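Local coordinates for protein putative beta-glucosidase (Bifidobacterium adolescentis, PDB 5WAB) that probably hydrolyses beta-glucosidic bonds as a glycoside hydrolase of family 3, releasing the sugar at the non-reducing end, at residues N115-R120 and E422-P427; N450-S455 and L494-P499. One frame throughout, in Å; residues are numbered along the deposited sequence.

Contact 1 of 2, residues N115-R120 and E422-P427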
loop_
_atom_site.group_PDB
_atom_site.type_symbol
_atom_site.label_atom_id
_atom_site.label_comp_id
_atom_site.label_asym_id
_atom_site.label_seq_id
_atom_site.Cartn_x
_atom_site.Cartn_y
_atom_site.Cartn_z
ATOM N N ASN A 115 -8.928 -0.682 8.635
ATOM C CA ASN A 115 -8.694 -1.203 9.966
ATOM C C ASN A 115 -7.448 -2.082 9.927
ATOM O O ASN A 115 -7.333 -2.954 9.047
ATOM C CB ASN A 115 -9.905 -1.994 10.452
ATOM C CG ASN A 115 -9.754 -2.466 11.875
ATOM O OD1 ASN A 115 -8.890 -3.283 12.183
ATOM N ND2 ASN A 115 -10.599 -1.951 12.758
ATOM N N PRO A 116 -6.503 -1.896 10.854
ATOM C CA PRO A 116 -5.242 -2.651 10.789
ATOM C C PRO A 116 -5.411 -4.146 10.975
ATOM O O PRO A 116 -4.452 -4.886 10.734
ATOM C CB PRO A 116 -4.410 -2.041 11.927
ATOM C CG PRO A 116 -5.415 -1.501 12.874
ATOM C CD PRO A 116 -6.566 -1.022 12.039
ATOM N N LEU A 117 -6.585 -4.612 11.404
ATOM C CA LEU A 117 -6.849 -6.040 11.530
ATOM C C LEU A 117 -7.112 -6.713 10.191
ATOM O O LEU A 117 -7.239 -7.941 10.152
ATOM C CB LEU A 117 -8.045 -6.282 12.452
ATOM C CG LEU A 117 -7.905 -5.900 13.924
ATOM C CD1 LEU A 117 -9.211 -6.199 14.634
ATOM C CD2 LEU A 117 -6.742 -6.634 14.589
ATOM N N GLY A 118 -7.221 -5.946 9.110
ATOM C CA GLY A 118 -7.476 -6.509 7.797
ATOM C C GLY A 118 -6.454 -7.548 7.380
ATOM O O GLY A 118 -5.250 -7.291 7.416
ATOM N N GLY A 119 -6.930 -8.724 6.972
ATOM C CA GLY A 119 -6.035 -9.838 6.704
ATOM C C GLY A 119 -5.045 -9.597 5.578
ATOM O O GLY A 119 -3.969 -10.197 5.563
ATOM N N ARG A 120 -5.388 -8.731 4.617
ATOM C CA ARG A 120 -4.520 -8.457 3.476
ATOM C C ARG A 120 -3.681 -7.190 3.642
ATOM O O ARG A 120 -3.068 -6.744 2.667
ATOM C CB ARG A 120 -5.352 -8.318 2.198
ATOM C CG ARG A 120 -6.114 -9.550 1.766
ATOM C CD ARG A 120 -5.230 -10.664 1.238
ATOM N NE ARG A 120 -4.685 -10.404 -0.094
ATOM C CZ ARG A 120 -5.396 -10.424 -1.219
ATOM N NH1 ARG A 120 -6.703 -10.676 -1.190
ATOM N NH2 ARG A 120 -4.798 -10.195 -2.382
ATOM N N GLU A 422 -7.820 -10.784 15.092
ATOM C CA GLU A 422 -8.729 -10.407 16.161
ATOM C C GLU A 422 -8.043 -9.660 17.291
ATOM O O GLU A 422 -8.727 -9.207 18.217
ATOM C CB GLU A 422 -9.447 -11.653 16.707
ATOM C CG GLU A 422 -10.463 -12.211 15.721
ATOM C CD GLU A 422 -11.183 -13.434 16.239
ATOM O OE1 GLU A 422 -10.725 -14.014 17.244
ATOM O OE2 GLU A 422 -12.217 -13.806 15.646
ATOM N N THR A 423 -6.720 -9.535 17.246
ATOM C CA THR A 423 -5.971 -8.765 18.225
ATOM C C THR A 423 -4.792 -8.111 17.526
ATOM O O THR A 423 -4.298 -8.612 16.512
ATOM C CB THR A 423 -5.472 -9.641 19.382
ATOM O OG1 THR A 423 -4.735 -8.835 20.313
ATOM C CG2 THR A 423 -4.576 -10.755 18.854
ATOM N N LEU A 424 -4.340 -6.990 18.085
ATOM C CA LEU A 424 -3.126 -6.343 17.610
ATOM C C LEU A 424 -1.877 -6.862 18.311
ATOM O O LEU A 424 -0.769 -6.642 17.811
ATOM C CB LEU A 424 -3.225 -4.817 17.782
ATOM C CG LEU A 424 -4.231 -4.108 16.874
ATOM C CD1 LEU A 424 -4.278 -2.613 17.138
ATOM C CD2 LEU A 424 -3.901 -4.387 15.418
ATOM N N ASP A 425 -2.036 -7.580 19.423
ATOM C CA ASP A 425 -0.910 -7.957 20.266
ATOM C C ASP A 425 -0.055 -9.037 19.609
ATOM O O ASP A 425 -0.537 -9.857 18.823
ATOM C CB ASP A 425 -1.414 -8.452 21.626
ATOM C CG ASP A 425 -2.288 -7.429 22.343
ATOM O OD1 ASP A 425 -2.087 -6.217 22.137
ATOM O OD2 ASP A 425 -3.187 -7.834 23.111
ATOM N N ILE A 426 1.238 -9.012 19.927
ATOM C CA ILE A 426 2.164 -10.095 19.596
ATOM C C ILE A 426 1.921 -11.228 20.587
ATOM O O ILE A 426 1.251 -11.007 21.604
ATOM C CB ILE A 426 3.621 -9.612 19.626
ATOM C CG1 ILE A 426 4.051 -9.314 21.065
ATOM C CG2 ILE A 426 3.789 -8.401 18.712
ATOM C CD1 ILE A 426 5.514 -8.956 21.209
ATOM N N PRO A 427 2.399 -12.451 20.332
ATOM C CA PRO A 427 2.129 -13.554 21.266
ATOM C C PRO A 427 2.580 -13.241 22.691
ATOM O O PRO A 427 3.641 -12.653 22.914
ATOM C CB PRO A 427 2.915 -14.722 20.666
ATOM C CG PRO A 427 2.934 -14.437 19.208
ATOM C CD PRO A 427 3.046 -12.935 19.096
#
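The backbones come nearest at L117 and E422, whose CA atoms are 6.6 Å apart. Neither segment is helix or strand. N115 to G118 form a type I turn, which carries P116 and L117 toward the other loop. N115 also makes an Asx turn: its OD1 accepts from L117 N at 2.8 Å, in the carbonyl plane. On the other side T423 makes an ST turn, with D425 N donating to T423 OG1 at 3.1 Å. L424 is the apolar side chain that meets the first loop. Its CG lies anti to the carbonyl carbon (chi1 -69°), and the CD2 branch reaches across. There L424 CD2 touches L117 CD2 at 3.7 Å, the two leucines crossing at about a right angle. The same methyl of L424 meets CG of the P116 ring at 4.1 Å. L117 CD2 also lies 3.7 Å from T423 O. The polar groups of each turn thus shape their own loop. The two segments, one from the barrel domain and one from the C-terminal domain, touch mainly through carbons of L117, L424 and P116, while polar ties come from next door, where D420 takes the N-H of G119 and R421 shares a backbone hydrogen bond with L117.

Contact 2 of 2, residues N450-S455 and L494-P499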
loop_
_atom_site.group_PDB
_atom_site.type_symbol
_atom_site.label_atom_id
_atom_site.label_comp_id
_atom_site.label_asym_id
_atom_site.label_seq_id
_atom_site.Cartn_x
_atom_site.Cartn_y
_atom_site.Cartn_z
ATOM N N ASN A 450 6.134 -8.507 11.307
ATOM C CA ASN A 450 4.677 -8.535 11.293
ATOM C C ASN A 450 4.168 -7.968 9.978
ATOM O O ASN A 450 4.757 -7.029 9.435
ATOM C CB ASN A 450 4.102 -7.748 12.479
ATOM C CG ASN A 450 4.783 -6.412 12.668
ATOM O OD1 ASN A 450 6.010 -6.333 12.697
ATOM N ND2 ASN A 450 3.994 -5.354 12.788
ATOM N N GLY A 451 3.092 -8.565 9.460
ATOM C CA GLY A 451 2.487 -8.075 8.234
ATOM C C GLY A 451 1.616 -6.850 8.402
ATOM O O GLY A 451 1.417 -6.111 7.434
ATOM N N SER A 452 1.092 -6.613 9.604
ATOM C CA SER A 452 0.291 -5.426 9.870
ATOM C C SER A 452 0.568 -4.964 11.294
ATOM O O SER A 452 1.320 -5.601 12.037
ATOM C CB SER A 452 -1.198 -5.692 9.639
ATOM O OG SER A 452 -1.925 -4.475 9.661
ATOM N N VAL A 453 -0.049 -3.837 11.668
ATOM C CA VAL A 453 0.279 -3.159 12.919
ATOM C C VAL A 453 0.149 -4.113 14.092
ATOM O O VAL A 453 -0.871 -4.790 14.253
ATOM C CB VAL A 453 -0.627 -1.930 13.117
ATOM C CG1 VAL A 453 -0.567 -1.461 14.546
ATOM C CG2 VAL A 453 -0.195 -0.804 12.210
ATOM N N VAL A 454 1.186 -4.160 14.923
ATOM C CA VAL A 454 1.104 -4.798 16.227
ATOM C C VAL A 454 1.208 -3.709 17.286
ATOM O O VAL A 454 1.790 -2.642 17.058
ATOM C CB VAL A 454 2.190 -5.877 16.432
ATOM C CG1 VAL A 454 2.067 -6.965 15.373
ATOM C CG2 VAL A 454 3.582 -5.255 16.434
ATOM N N SER A 455 0.609 -3.969 18.444
ATOM C CA SER A 455 0.731 -3.055 19.567
ATOM C C SER A 455 2.152 -3.083 20.115
ATOM O O SER A 455 2.806 -4.131 20.148
ATOM C CB SER A 455 -0.258 -3.439 20.660
ATOM O OG SER A 455 -0.147 -4.823 20.947
ATOM N N LEU A 494 6.175 5.659 9.202
ATOM C CA LEU A 494 4.975 4.838 9.278
ATOM C C LEU A 494 3.999 5.210 8.169
ATOM O O LEU A 494 3.627 6.377 8.014
ATOM C CB LEU A 494 4.303 5.004 10.643
ATOM C CG LEU A 494 4.951 4.314 11.841
ATOM C CD1 LEU A 494 4.132 4.564 13.091
ATOM C CD2 LEU A 494 5.100 2.825 11.589
ATOM N N ALA A 495 3.611 4.208 7.381
ATOM C CA ALA A 495 2.505 4.310 6.442
ATOM C C ALA A 495 1.183 3.906 7.083
ATOM O O ALA A 495 0.150 3.871 6.401
ATOM C CB ALA A 495 2.777 3.443 5.211
ATOM N N GLN A 496 1.210 3.617 8.383
ATOM C CA GLN A 496 0.081 3.120 9.151
ATOM C C GLN A 496 0.186 3.705 10.551
ATOM O O GLN A 496 1.286 3.800 11.107
ATOM C CB GLN A 496 0.112 1.587 9.198
ATOM C CG GLN A 496 -1.229 0.874 9.189
ATOM C CD GLN A 496 -1.077 -0.631 8.964
ATOM O OE1 GLN A 496 0.019 -1.124 8.691
ATOM N NE2 GLN A 496 -2.176 -1.365 9.089
ATOM N N THR A 497 -0.950 4.102 11.116
ATOM C CA THR A 497 -0.983 4.566 12.497
ATOM C C THR A 497 -0.858 3.384 13.451
ATOM O O THR A 497 -1.498 2.347 13.256
ATOM C CB THR A 497 -2.282 5.318 12.781
ATOM O OG1 THR A 497 -2.334 6.510 11.988
ATOM C CG2 THR A 497 -2.388 5.678 14.266
ATOM N N ILE A 498 -0.040 3.542 14.490
ATOM C CA ILE A 498 0.007 2.557 15.570
ATOM C C ILE A 498 -0.804 3.082 16.748
ATOM O O ILE A 498 -0.333 3.964 17.480
ATOM C CB ILE A 498 1.445 2.251 16.003
ATOM C CG1 ILE A 498 2.274 1.769 14.819
ATOM C CG2 ILE A 498 1.433 1.197 17.097
ATOM C CD1 ILE A 498 3.691 1.373 15.203
ATOM N N PRO A 499 -2.003 2.564 16.989
ATOM C CA PRO A 499 -2.860 3.130 18.034
ATOM C C PRO A 499 -2.512 2.571 19.408
ATOM O O PRO A 499 -1.786 1.587 19.547
ATOM C CB PRO A 499 -4.260 2.697 17.600
ATOM C CG PRO A 499 -4.021 1.380 16.921
ATOM C CD PRO A 499 -2.678 1.491 16.238
HETATM O O HOH W 1 0.018 -3.413 6.928
#
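S452 OG has two partners, Q496 NE2 and P116 O. Q496 NE2 donates to S452 OG at 3.2 Å with an N-H...O angle of 154°. Since the carbonyl can only accept, the serine proton probably goes to P116. The hydroxyl is tilted 18° out of the Q496 amide plane. V453 lies over the face of that amide: its CG2 methyl sits above CD of Q496 at 3.4 Å. Its other methyl, CG1, is anti to the backbone N (chi1 164°). This turns it to P499, where CG1 of V453 meets CD of P499 at 4.0 Å. I498 CG2 adds a looser contact at 4.2 Å from V453 CG1. A water lies near G451 O and Q496 OE1, 2.9 Å from the latter. Within its loop, N450 ND2 donates to S452 O at 2.8 Å, from above the carbonyl plane. Cut back to an alanine, Q496 is likely to leave S452 OG without its amide donor and open a gap beneath V453 CG2. The neighbouring backbone of T497 is held by E127 and that of A495 by S126. The buried amide of Q496 therefore joins polar and apolar contacts within the C-terminal domain: its NE2 donates to the serine hydroxyl, its OE1 has the water close by, and its flat face packs against the valine.

How the contacts relate
The centres of contacts 1 and 2 are about 9 Å apart, and two probable hydrogen bonds join them. P116 O and S452 OG, 2.8 Å apart, join the 115-120 turn to the 450-455 loop. D425 OD1 and S455 OG, at 2.7 Å, tie that same loop to 422-427, helped by backbone bonding between L424 and S455. Loop 450-455 of contact 2 thus bonds to both segments of contact 1. R421 also reaches V453 O. In family 3 the active site lies at the barrel mouth, near the second domain. R120, at the end of the first loop, binds a glycerol, probably from crystallisation, and touches K153 and H154, consistent with a place near the sugar pocket.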